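Local coordinates for cellulose-binding protein (Saccharophagus degradans, PDB 2X32) that binds a long polyisoprenoid diphosphate inside a YceI-like beta-barrel and probably carries such lipids in a system linked to plant cell wall breakdown, at residues I51-V56 / S78-T83; V133-P138 / P169-L174. All coordinates share one frame; numbering follows the deposited sequence.

Contact 1. Residues I51-V56 / S78-T83; sequences IDLNSV and SVATVT. With OTP ((2E,6E,10E,14E,18E,22E,26E)-3,7,11,15,19,23,27,31-octamethyldotriaconta-2,6,10,14,18,22,26,30-octaenyl trihydrogen diphosphate), chain C.
An antiparallel strand pair in the wall of the YceI-like barrel joins Ile-51 to Ala-80, at the point where the chain of 51-56 leaves its strand and turns. Ile-51 and Ala-80 form a hydrogen-bonded pair: Ile-51 N gives a nearly straight bond to Ala-80 O (2.8 Å, 178°), and Ala-80 N answers to Ile-51 O. Leu-53 N then reaches Ser-78 O at 2.9 Å, carrying the pairing one step into the turn. That turn is tied by Asp-52 O, which accepts from both the N and the OG of Ser-55.

The side chains of Ile-51 and Ala-80 share the lipid-facing side of the sheet. Ile-51 CG1 lies anti to the carbonyl carbon (chi1 -61°), and its CD1 ends 3.7 Å from C19 of the prenyl chain. Val-82 CG1 comes equally near C14, and Leu-53 CD2 packs 4.1 Å from Ala-80 CB. Val-79 lies on the other face with Asp-52.

Strand 28-42 flanks the pair, Phe-34 touching both Ile-51 and Leu-53, while Leu-110 packs on Leu-53 and Ala-80. Beyond Ala-80, strand 79-85 pairs with strand 99-109, and Val-56 leads on to helix 61-72.

Contact 2. Residues V133-P138 / P169-L174; sequences VQNQSP and PVDFVL. With OTP ((2E,6E,10E,14E,18E,22E,26E)-3,7,11,15,19,23,27,31-octamethyldotriaconta-2,6,10,14,18,22,26,30-octaenyl trihydrogen diphosphate), chain C; IMD (imidazole), chain D.
Asn-135 bridges to Asp-171 and Phe-172 where a break in strand 130-142 interrupts its antiparallel pairing with strand 167-177 in the barrel wall; the pairing resumes at Leu-139 with Val-170. Up to that break the backbones pair directly, Val-133 N to Leu-174 O and Leu-174 N to Val-133 O, both 2.8 Å. Next along, the Asn-135 side chain takes over the bonding. With CG between the backbone N and the carbonyl carbon (chi1 54°), its amide swings in against strand 169-174. There OD1 accepts from Phe-172 N at 3.0 Å, the donor tilted 31° from the carbonyl plane, while ND2 points almost straight at Asp-171 OD1 (2.9 Å) and also donates to Ser-137 O. Three bonds thus fix the amide's rotation; its plane stands 38° from that of the carboxylate, which is met on its anti side. An alanine here would remove all three, and would probably leave the Phe-172 N-H and the Asp-171 carboxylate without these mates and the 135-138 turn less firmly tied to the strand.

The same OD1 sits 4.0 Å above the centre of the Phe-172 ring. Because Phe-172 CG also lies between N and the carbonyl carbon, the ring reaches back under Asn-135, and its CZ meets the prenyl carbon C12 at 3.7 Å. Leu-174 CD1 comes to 3.5 Å from C9, and Val-170 CG1 lies against C18. On the other side of the sheet an imidazole, probably from the crystallisation liquor, lies close to Gln-134, Asn-135, Asp-171 and Val-173.

Strand 167-177 runs between 130-142 and 7-24, whose Leu-18 touches Val-170 and Phe-172. Strand 115-125 borders the opposite edge of 130-142, its Leu-121 packing on Val-133 and Phe-172.

Contacts 1 and 2 hold separate parts of one curled antiparallel sheet that wraps the octaprenyl chain, with their centres 16 Å apart and their nearest atoms about 7 Å apart. They do not touch; the lipid lies between them and meets both. Contact 1 covers the middle of the prenyl chain with aliphatic carbons, whereas contact 2, with the Phe-172 ring among its groups, follows it from the middle to the end far from the diphosphate. C14 is a shared landmark, met by Val-82 and by Phe-172 CE2. The diphosphate lies well away from both, toward Lys-24, which is hydrogen-bonded to the ligand. The two pairings close in series along the chain.

Contact 1. Residues I51-V56 / S78-T83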
ATOM      1  N   ILE A  51      -0.561   6.593   1.889  1.00  3.46           N
ATOM      2  CA  ILE A  51       0.370   6.426   0.816  1.00  4.99           C
ATOM      3  C   ILE A  51       0.376   7.724  -0.013  1.00  2.06           C
ATOM      4  O   ILE A  51      -0.639   8.110  -0.573  1.00  3.68           O
ATOM      5  CB  ILE A  51      -0.053   5.257  -0.106  1.00  4.60           C
ATOM      6  CG1 ILE A  51      -0.084   3.958   0.690  1.00  4.37           C
ATOM      7  CG2 ILE A  51       0.958   5.120  -1.287  1.00  4.85           C
ATOM      8  CD1 ILE A  51      -1.121   3.030   0.263  1.00 10.28           C
ATOM      9  N   ASP A  52       1.529   8.400  -0.083  1.00  2.41           N
ATOM     10  CA  ASP A  52       1.644   9.630  -0.834  1.00  2.52           C
ATOM     11  C   ASP A  52       1.793   9.339  -2.322  1.00  2.56           C
ATOM     12  O   ASP A  52       2.832   8.878  -2.786  1.00  3.04           O
ATOM     13  CB  ASP A  52       2.843  10.404  -0.308  1.00  2.00           C
ATOM     14  CG  ASP A  52       3.178  11.653  -1.103  1.00  2.93           C
ATOM     15  OD1 ASP A  52       2.422  12.005  -2.037  1.00  2.88           O
ATOM     16  OD2 ASP A  52       4.261  12.255  -0.795  1.00  3.95           O
ATOM     17  N   LEU A  53       0.708   9.558  -3.072  1.00  2.28           N
ATOM     18  CA  LEU A  53       0.700   9.092  -4.448  1.00  2.38           C
ATOM     19  C   LEU A  53       1.609   9.964  -5.324  1.00  3.04           C
ATOM     20  O   LEU A  53       2.113   9.508  -6.377  1.00  3.73           O
ATOM     21  CB  LEU A  53      -0.733   9.088  -4.988  1.00  2.86           C
ATOM     22  CG  LEU A  53      -1.664   8.130  -4.280  1.00  2.25           C
ATOM     23  CD1 LEU A  53      -3.076   8.306  -4.793  1.00  3.28           C
ATOM     24  CD2 LEU A  53      -1.201   6.652  -4.470  1.00  2.88           C
ATOM     25  N   ASN A  54       1.936  11.173  -4.866  1.00  3.13           N
ATOM     26  CA  ASN A  54       2.987  11.956  -5.523  1.00  2.81           C
ATOM     27  C   ASN A  54       4.411  11.443  -5.378  1.00  3.23           C
ATOM     28  O   ASN A  54       5.295  11.853  -6.134  1.00  3.24           O
ATOM     29  CB  ASN A  54       2.959  13.424  -5.058  1.00  2.00           C
ATOM     30  CG  ASN A  54       1.807  14.184  -5.665  1.00  4.91           C
ATOM     31  OD1 ASN A  54       1.648  14.183  -6.898  1.00  4.81           O
ATOM     32  ND2 ASN A  54       1.006  14.814  -4.819  1.00  2.92           N
ATOM     33  N   SER A  55       4.613  10.459  -4.464  1.00  2.80           N
ATOM     34  CA  SER A  55       5.939   9.860  -4.251  1.00  2.80           C
ATOM     35  C   SER A  55       6.170   8.613  -5.071  1.00  3.31           C
ATOM     36  O   SER A  55       7.140   7.929  -4.840  1.00  3.30           O
ATOM     37  CB  SER A  55       6.151   9.590  -2.760  1.00  2.99           C
ATOM     38  OG  SER A  55       5.473   8.431  -2.350  1.00  3.61           O
ATOM     39  N   VAL A  56       5.307   8.346  -6.035  1.00  3.33           N
ATOM     40  CA  VAL A  56       5.499   7.215  -6.963  1.00  3.56           C
ATOM     41  C   VAL A  56       6.859   7.348  -7.607  1.00  3.84           C
ATOM     42  O   VAL A  56       7.320   8.390  -8.043  1.00  4.96           O
ATOM     43  CB  VAL A  56       4.355   7.098  -8.014  1.00  4.58           C
ATOM     44  CG1 VAL A  56       4.358   8.297  -8.985  1.00  5.38           C
ATOM     45  CG2 VAL A  56       4.318   5.688  -8.721  1.00  6.25           C
ATOM     46  N   SER A  78      -4.264  13.208  -3.769  1.00  4.97           N
ATOM     47  CA  SER A  78      -2.844  13.297  -3.453  1.00  4.58           C
ATOM     48  C   SER A  78      -2.368  12.027  -2.694  1.00  4.22           C
ATOM     49  O   SER A  78      -1.183  11.670  -2.742  1.00  4.55           O
ATOM     50  CB  SER A  78      -2.506  14.536  -2.651  1.00  5.47           C
ATOM     51  OG  SER A  78      -3.290  14.581  -1.488  1.00  5.47           O
ATOM     52  N   VAL A  79      -3.258  11.426  -1.919  1.00  3.71           N
ATOM     53  CA  VAL A  79      -2.944  10.261  -1.069  1.00  4.72           C
ATOM     54  C   VAL A  79      -3.984   9.165  -1.218  1.00  4.23           C
ATOM     55  O   VAL A  79      -5.107   9.438  -1.635  1.00  5.34           O
ATOM     56  CB  VAL A  79      -2.765  10.612   0.398  1.00  4.39           C
ATOM     57  CG1 VAL A  79      -1.687  11.669   0.558  1.00  5.31           C
ATOM     58  CG2 VAL A  79      -4.048  11.085   1.060  1.00  6.41           C
ATOM     59  N   ALA A  80      -3.560   7.927  -0.951  1.00  3.72           N
ATOM     60  CA  ALA A  80      -4.445   6.748  -0.775  1.00  4.23           C
ATOM     61  C   ALA A  80      -4.353   6.364   0.697  1.00  4.70           C
ATOM     62  O   ALA A  80      -3.267   6.436   1.306  1.00  5.53           O
ATOM     63  CB  ALA A  80      -4.053   5.575  -1.672  1.00  5.92           C
ATOM     64  N   THR A  81      -5.483   6.060   1.307  1.00  4.59           N
ATOM     65  CA  THR A  81      -5.526   5.841   2.763  1.00  4.85           C
ATOM     66  C   THR A  81      -6.097   4.482   3.041  1.00  5.26           C
ATOM     67  O   THR A  81      -7.193   4.131   2.544  1.00  5.26           O
ATOM     68  CB  THR A  81      -6.396   6.889   3.419  1.00  5.42           C
ATOM     69  OG1 THR A  81      -5.863   8.171   3.105  1.00  6.85           O
ATOM     70  CG2 THR A  81      -6.450   6.664   4.904  1.00  7.96           C
ATOM     71  N   VAL A  82      -5.360   3.667   3.790  1.00  4.29           N
ATOM     72  CA  VAL A  82      -5.828   2.378   4.251  1.00  3.78           C
ATOM     73  C   VAL A  82      -6.157   2.469   5.739  1.00  4.22           C
ATOM     74  O   VAL A  82      -5.364   2.974   6.527  1.00  5.92           O
ATOM     75  CB  VAL A  82      -4.736   1.281   4.092  1.00  4.04           C
ATOM     76  CG1 VAL A  82      -5.273  -0.076   4.477  1.00  6.84           C
ATOM     77  CG2 VAL A  82      -4.187   1.248   2.658  1.00  6.36           C
ATOM     78  N   THR A  83      -7.323   1.966   6.110  1.00  4.76           N
ATOM     79  CA  THR A  83      -7.698   1.910   7.507  0.50  5.72           C
ATOM     80  C   THR A  83      -8.048   0.478   7.880  1.00  6.72           C
ATOM     81  O   THR A  83      -8.691  -0.247   7.108  1.00  7.13           O
ATOM     82  CB  THR A  83      -8.864   2.857   7.791  0.50  5.88           C
ATOM     83  OG1 THR A  83      -8.583   4.156   7.261  0.50  9.86           O
ATOM     84  CG2 THR A  83      -9.076   2.971   9.260  0.50  6.01           C
TER
HETATM   85  O7  OTP C1174       7.383   0.335 -22.837  0.50 32.14           O
HETATM   86  P2  OTP C1174       7.632   1.818 -22.745  0.50 29.91           P
HETATM   87  O5  OTP C1174       7.381   2.540 -24.057  0.50 31.96           O
HETATM   88  O6  OTP C1174       8.919   2.194 -22.061  0.50 29.44           O
HETATM   89  O4  OTP C1174       6.402   2.355 -21.785  1.00 32.65           O
HETATM   90  P1  OTP C1174       6.523   2.936 -20.282  1.00 31.70           P
HETATM   91  O2  OTP C1174       6.664   1.714 -19.396  1.00 33.32           O
HETATM   92  O3  OTP C1174       7.402   4.161 -20.141  1.00 37.61           O
HETATM   93  O1  OTP C1174       5.048   3.439 -19.845  1.00 30.72           O
HETATM   94  C40 OTP C1174       4.042   2.428 -19.631  1.00 23.59           C
HETATM   95  C39 OTP C1174       3.535   2.471 -18.184  1.00 20.06           C
HETATM   96  C37 OTP C1174       3.396   1.395 -17.432  1.00 16.74           C
HETATM   97  C38 OTP C1174       3.744  -0.050 -17.813  1.00 17.55           C
HETATM   98  C36 OTP C1174       2.831   1.540 -16.022  1.00 17.38           C
HETATM   99  C35 OTP C1174       1.425   1.028 -15.853  1.00 18.06           C
HETATM  100  C34 OTP C1174       0.977   1.122 -14.381  1.00 17.41           C
HETATM  101  C32 OTP C1174       0.172   0.256 -13.754  1.00 13.20           C
HETATM  102  C33 OTP C1174      -0.316  -0.994 -14.404  1.00 14.32           C
HETATM  103  C31 OTP C1174      -0.093   0.495 -12.261  1.00 13.34           C
HETATM  104  C30 OTP C1174      -1.525   0.616 -11.806  1.00 13.68           C
HETATM  105  C29 OTP C1174      -1.634   0.741 -10.290  1.00 11.86           C
HETATM  106  C27 OTP C1174      -2.607   0.206  -9.559  1.00 10.61           C
HETATM  107  C28 OTP C1174      -3.827  -0.517 -10.125  1.00 13.01           C
HETATM  108  C26 OTP C1174      -2.556   0.238  -8.048  1.00 10.32           C
HETATM  109  C25 OTP C1174      -1.317   0.835  -7.417  1.00  8.88           C
HETATM  110  C24 OTP C1174      -1.115   0.469  -5.937  1.00  9.27           C
HETATM  111  C22 OTP C1174      -1.395   1.242  -4.891  1.00  8.65           C
HETATM  112  C23 OTP C1174      -1.833   2.684  -4.953  1.00 10.54           C
HETATM  113  C21 OTP C1174      -1.195   0.664  -3.519  1.00  8.95           C
HETATM  114  C20 OTP C1174      -2.525   0.406  -2.762  1.00 12.14           C
HETATM  115  C19 OTP C1174      -2.332  -0.129  -1.343  1.00  9.21           C
HETATM  116  C17 OTP C1174      -2.517  -1.386  -0.941  1.00  8.99           C
HETATM  117  C18 OTP C1174      -3.120  -2.487  -1.742  1.00 11.92           C
HETATM  118  C16 OTP C1174      -2.091  -1.766   0.468  1.00  8.54           C
HETATM  119  C15 OTP C1174      -3.229  -2.270   1.307  1.00  7.86           C
HETATM  120  C14 OTP C1174      -2.870  -2.300   2.771  1.00  8.57           C
HETATM  121  C12 OTP C1174      -3.297  -3.233   3.658  1.00  8.65           C
HETATM  122  C13 OTP C1174      -4.159  -4.420   3.233  1.00 13.39           C
HETATM  123  C11 OTP C1174      -2.944  -3.179   5.109  1.00  7.24           C
HETATM  124  C10 OTP C1174      -1.951  -2.177   5.543  1.00  8.19           C
HETATM  125  C9  OTP C1174      -1.422  -2.321   6.971  1.00  8.40           C
HETATM  126  C7  OTP C1174      -1.752  -1.565   8.031  1.00  7.54           C
HETATM  127  C8  OTP C1174      -2.624  -0.325   8.004  1.00  7.25           C
HETATM  128  C6  OTP C1174      -1.171  -1.944   9.373  1.00  6.38           C
HETATM  129  C5  OTP C1174      -2.103  -2.766  10.243  1.00  8.10           C
HETATM  130  C4  OTP C1174      -1.536  -3.041  11.605  1.00  9.13           C
HETATM  131  C2  OTP C1174      -1.722  -4.193  12.258  1.00  8.20           C
HETATM  132  C3  OTP C1174      -2.500  -5.387  11.828  1.00 11.22           C
HETATM  133  C1  OTP C1174      -1.119  -4.320  13.628  1.00  8.78           C

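Contact 2. Residues V133-P138 / P169-L174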
ATOM      1  N   VAL A 133       4.701  -5.356  10.184  1.00  4.27           N
ATOM      2  CA  VAL A 133       3.459  -5.796   9.561  1.00  3.59           C
ATOM      3  C   VAL A 133       3.643  -5.919   8.073  1.00  5.58           C
ATOM      4  O   VAL A 133       4.100  -4.998   7.410  1.00  5.49           O
ATOM      5  CB  VAL A 133       2.279  -4.821   9.854  1.00  4.41           C
ATOM      6  CG1 VAL A 133       0.954  -5.371   9.330  1.00  5.77           C
ATOM      7  CG2 VAL A 133       2.186  -4.554  11.372  1.00  4.68           C
ATOM      8  N   GLN A 134       3.272  -7.070   7.548  1.00  3.74           N
ATOM      9  CA  GLN A 134       3.425  -7.270   6.113  0.50  4.26           C
ATOM     10  C   GLN A 134       2.316  -8.144   5.555  1.00  4.98           C
ATOM     11  O   GLN A 134       1.637  -8.866   6.288  1.00  5.50           O
ATOM     12  CB  GLN A 134       4.842  -7.795   5.846  0.50  4.11           C
ATOM     13  CG  GLN A 134       5.106  -9.204   6.446  0.50  3.45           C
ATOM     14  CD  GLN A 134       6.523  -9.613   6.324  0.50  2.84           C
ATOM     15  OE1 GLN A 134       7.114  -9.553   5.231  0.50  2.82           O
ATOM     16  NE2 GLN A 134       7.114 -10.007   7.453  0.50  2.00           N
ATOM     17  N   ASN A 135       2.096  -8.050   4.261  1.00  4.72           N
ATOM     18  CA  ASN A 135       1.116  -8.947   3.636  1.00  4.34           C
ATOM     19  C   ASN A 135       1.624 -10.374   3.714  1.00  4.22           C
ATOM     20  O   ASN A 135       2.775 -10.689   3.312  1.00  4.90           O
ATOM     21  CB  ASN A 135       0.798  -8.555   2.189  1.00  4.36           C
ATOM     22  CG  ASN A 135       2.045  -8.428   1.306  1.00  6.28           C
ATOM     23  OD1 ASN A 135       2.931  -7.599   1.592  1.00  6.37           O
ATOM     24  ND2 ASN A 135       2.081  -9.172   0.200  1.00  6.57           N
ATOM     25  N   GLN A 136       0.778 -11.261   4.221  1.00  3.57           N
ATOM     26  CA  GLN A 136       1.186 -12.646   4.393  1.00  2.76           C
ATOM     27  C   GLN A 136       1.296 -13.342   3.099  1.00  7.07           C
ATOM     28  O   GLN A 136       2.098 -14.262   2.959  1.00  8.56           O
ATOM     29  CB  GLN A 136       0.199 -13.366   5.310  1.00  3.40           C
ATOM     30  CG  GLN A 136       0.462 -14.898   5.414  1.00  5.23           C
ATOM     31  CD  GLN A 136       1.780 -15.286   6.051  1.00  5.23           C
ATOM     32  OE1 GLN A 136       2.419 -14.480   6.730  1.00  5.38           O
ATOM     33  NE2 GLN A 136       2.216 -16.524   5.813  1.00  3.51           N
ATOM     34  N   SER A 137       0.523 -12.944   2.112  1.00  8.73           N
ATOM     35  CA  SER A 137       0.633 -13.607   0.818  1.00 11.67           C
ATOM     36  C   SER A 137       0.622 -12.588  -0.274  1.00 11.26           C
ATOM     37  O   SER A 137       0.229 -11.427  -0.063  1.00  8.89           O
ATOM     38  CB  SER A 137      -0.487 -14.591   0.648  1.00 12.61           C
ATOM     39  OG  SER A 137      -1.717 -13.911   0.737  1.00 18.80           O
ATOM     40  N   PRO A 138       1.019 -13.022  -1.484  1.00 14.29           N
ATOM     41  CA  PRO A 138       0.867 -12.110  -2.576  1.00 14.21           C
ATOM     42  C   PRO A 138      -0.579 -11.501  -2.639  1.00 14.44           C
ATOM     43  O   PRO A 138      -1.562 -12.189  -2.419  1.00 16.18           O
ATOM     44  CB  PRO A 138       1.214 -12.953  -3.793  1.00 15.05           C
ATOM     45  CG  PRO A 138       2.234 -13.988  -3.242  1.00 16.29           C
ATOM     46  CD  PRO A 138       1.632 -14.310  -1.887  1.00 14.79           C
ATOM     47  N   PRO A 169       0.132  -6.698  -8.439  1.00  6.02           N
ATOM     48  CA  PRO A 169       0.582  -7.174  -7.123  1.00  6.91           C
ATOM     49  C   PRO A 169       1.127  -6.050  -6.262  1.00  5.72           C
ATOM     50  O   PRO A 169       1.887  -5.211  -6.751  1.00  7.54           O
ATOM     51  CB  PRO A 169       1.764  -8.126  -7.473  1.00  7.51           C
ATOM     52  CG  PRO A 169       1.489  -8.497  -8.903  1.00  8.54           C
ATOM     53  CD  PRO A 169       0.901  -7.335  -9.530  1.00  7.29           C
ATOM     54  N   VAL A 170       0.767  -6.042  -4.991  1.00  5.74           N
ATOM     55  CA  VAL A 170       1.260  -5.045  -4.025  1.00  6.02           C
ATOM     56  C   VAL A 170       1.917  -5.788  -2.872  1.00  5.94           C
ATOM     57  O   VAL A 170       1.377  -6.781  -2.415  1.00  6.42           O
ATOM     58  CB  VAL A 170       0.103  -4.187  -3.502  1.00  6.06           C
ATOM     59  CG1 VAL A 170       0.589  -3.228  -2.358  1.00  6.71           C
ATOM     60  CG2 VAL A 170      -0.494  -3.413  -4.614  1.00  7.94           C
ATOM     61  N   ASP A 171       3.101  -5.339  -2.430  1.00  4.85           N
ATOM     62  CA  ASP A 171       3.811  -5.866  -1.274  1.00  6.40           C
ATOM     63  C   ASP A 171       4.236  -4.763  -0.369  1.00  5.80           C
ATOM     64  O   ASP A 171       4.553  -3.666  -0.824  1.00  5.82           O
ATOM     65  CB  ASP A 171       5.049  -6.602  -1.712  1.00  7.13           C
ATOM     66  CG  ASP A 171       4.724  -7.874  -2.379  1.00 13.54           C
ATOM     67  OD1 ASP A 171       4.243  -8.816  -1.729  1.00 12.49           O
ATOM     68  OD2 ASP A 171       5.022  -7.952  -3.595  1.00 19.27           O
ATOM     69  N   PHE A 172       4.226  -5.008   0.933  1.00  5.34           N
ATOM     70  CA  PHE A 172       4.649  -3.979   1.877  1.00  5.14           C
ATOM     71  C   PHE A 172       5.278  -4.590   3.088  1.00  4.58           C
ATOM     72  O   PHE A 172       4.937  -5.713   3.489  1.00  6.21           O
ATOM     73  CB  PHE A 172       3.507  -3.027   2.259  1.00  4.36           C
ATOM     74  CG  PHE A 172       2.232  -3.711   2.748  1.00  3.79           C
ATOM     75  CD1 PHE A 172       2.094  -4.142   4.079  1.00  4.92           C
ATOM     76  CD2 PHE A 172       1.186  -3.959   1.879  1.00  6.24           C
ATOM     77  CE1 PHE A 172       0.956  -4.784   4.492  1.00  6.27           C
ATOM     78  CE2 PHE A 172       0.060  -4.616   2.325  1.00  7.04           C
ATOM     79  CZ  PHE A 172      -0.043  -4.990   3.629  1.00  6.48           C
ATOM     80  N   VAL A 173       6.196  -3.869   3.688  1.00  5.62           N
ATOM     81  CA  VAL A 173       6.741  -4.167   5.035  1.00  5.16           C
ATOM     82  C   VAL A 173       6.657  -2.849   5.798  1.00  4.96           C
ATOM     83  O   VAL A 173       7.309  -1.854   5.440  1.00  5.59           O
ATOM     84  CB  VAL A 173       8.156  -4.691   4.990  1.00  5.47           C
ATOM     85  CG1 VAL A 173       8.664  -4.945   6.432  1.00  6.53           C
ATOM     86  CG2 VAL A 173       8.232  -5.988   4.108  1.00  8.61           C
ATOM     87  N   LEU A 174       5.847  -2.837   6.851  1.00  5.33           N
ATOM     88  CA  LEU A 174       5.573  -1.640   7.641  1.00  5.22           C
ATOM     89  C   LEU A 174       6.134  -1.841   9.037  1.00  5.39           C
ATOM     90  O   LEU A 174       5.934  -2.925   9.630  1.00  6.69           O
ATOM     91  CB  LEU A 174       4.084  -1.398   7.731  1.00  5.26           C
ATOM     92  CG  LEU A 174       3.375  -1.312   6.387  1.00  3.85           C
ATOM     93  CD1 LEU A 174       1.889  -1.193   6.604  1.00  6.00           C
ATOM     94  CD2 LEU A 174       3.861  -0.205   5.434  1.00  4.46           C
TER
HETATM   95  O7  OTP C1174       7.383   0.335 -22.837  0.50 32.14           O
HETATM   96  P2  OTP C1174       7.632   1.818 -22.745  0.50 29.91           P
HETATM   97  O5  OTP C1174       7.381   2.540 -24.057  0.50 31.96           O
HETATM   98  O6  OTP C1174       8.919   2.194 -22.061  0.50 29.44           O
HETATM   99  O4  OTP C1174       6.402   2.355 -21.785  1.00 32.65           O
HETATM  100  P1  OTP C1174       6.523   2.936 -20.282  1.00 31.70           P
HETATM  101  O2  OTP C1174       6.664   1.714 -19.396  1.00 33.32           O
HETATM  102  O3  OTP C1174       7.402   4.161 -20.141  1.00 37.61           O
HETATM  103  O1  OTP C1174       5.048   3.439 -19.845  1.00 30.72           O
HETATM  104  C40 OTP C1174       4.042   2.428 -19.631  1.00 23.59           C
HETATM  105  C39 OTP C1174       3.535   2.471 -18.184  1.00 20.06           C
HETATM  106  C37 OTP C1174       3.396   1.395 -17.432  1.00 16.74           C
HETATM  107  C38 OTP C1174       3.744  -0.050 -17.813  1.00 17.55           C
HETATM  108  C36 OTP C1174       2.831   1.540 -16.022  1.00 17.38           C
HETATM  109  C35 OTP C1174       1.425   1.028 -15.853  1.00 18.06           C
HETATM  110  C34 OTP C1174       0.977   1.122 -14.381  1.00 17.41           C
HETATM  111  C32 OTP C1174       0.172   0.256 -13.754  1.00 13.20           C
HETATM  112  C33 OTP C1174      -0.316  -0.994 -14.404  1.00 14.32           C
HETATM  113  C31 OTP C1174      -0.093   0.495 -12.261  1.00 13.34           C
HETATM  114  C30 OTP C1174      -1.525   0.616 -11.806  1.00 13.68           C
HETATM  115  C29 OTP C1174      -1.634   0.741 -10.290  1.00 11.86           C
HETATM  116  C27 OTP C1174      -2.607   0.206  -9.559  1.00 10.61           C
HETATM  117  C28 OTP C1174      -3.827  -0.517 -10.125  1.00 13.01           C
HETATM  118  C26 OTP C1174      -2.556   0.238  -8.048  1.00 10.32           C
HETATM  119  C25 OTP C1174      -1.317   0.835  -7.417  1.00  8.88           C
HETATM  120  C24 OTP C1174      -1.115   0.469  -5.937  1.00  9.27           C
HETATM  121  C22 OTP C1174      -1.395   1.242  -4.891  1.00  8.65           C
HETATM  122  C23 OTP C1174      -1.833   2.684  -4.953  1.00 10.54           C
HETATM  123  C21 OTP C1174      -1.195   0.664  -3.519  1.00  8.95           C
HETATM  124  C20 OTP C1174      -2.525   0.406  -2.762  1.00 12.14           C
HETATM  125  C19 OTP C1174      -2.332  -0.129  -1.343  1.00  9.21           C
HETATM  126  C17 OTP C1174      -2.517  -1.386  -0.941  1.00  8.99           C
HETATM  127  C18 OTP C1174      -3.120  -2.487  -1.742  1.00 11.92           C
HETATM  128  C16 OTP C1174      -2.091  -1.766   0.468  1.00  8.54           C
HETATM  129  C15 OTP C1174      -3.229  -2.270   1.307  1.00  7.86           C
HETATM  130  C14 OTP C1174      -2.870  -2.300   2.771  1.00  8.57           C
HETATM  131  C12 OTP C1174      -3.297  -3.233   3.658  1.00  8.65           C
HETATM  132  C13 OTP C1174      -4.159  -4.420   3.233  1.00 13.39           C
HETATM  133  C11 OTP C1174      -2.944  -3.179   5.109  1.00  7.24           C
HETATM  134  C10 OTP C1174      -1.951  -2.177   5.543  1.00  8.19           C
HETATM  135  C9  OTP C1174      -1.422  -2.321   6.971  1.00  8.40           C
HETATM  136  C7  OTP C1174      -1.752  -1.565   8.031  1.00  7.54           C
HETATM  137  C8  OTP C1174      -2.624  -0.325   8.004  1.00  7.25           C
HETATM  138  C6  OTP C1174      -1.171  -1.944   9.373  1.00  6.38           C
HETATM  139  C5  OTP C1174      -2.103  -2.766  10.243  1.00  8.10           C
HETATM  140  C4  OTP C1174      -1.536  -3.041  11.605  1.00  9.13           C
HETATM  141  C2  OTP C1174      -1.722  -4.193  12.258  1.00  8.20           C
HETATM  142  C3  OTP C1174      -2.500  -5.387  11.828  1.00 11.22           C
HETATM  143  C1  OTP C1174      -1.119  -4.320  13.628  1.00  8.78           C
HETATM  144  N1  IMD D1175       7.189  -8.542   0.811  1.00 31.15           N
HETATM  145  C2  IMD D1175       7.643  -8.835   2.065  1.00 28.15           C
HETATM  146  N3  IMD D1175       6.589  -9.314   2.784  1.00 25.93           N
HETATM  147  C4  IMD D1175       5.464  -9.333   2.026  1.00 27.28           C
HETATM  148  C5  IMD D1175       5.849  -8.836   0.781  1.00 29.25           C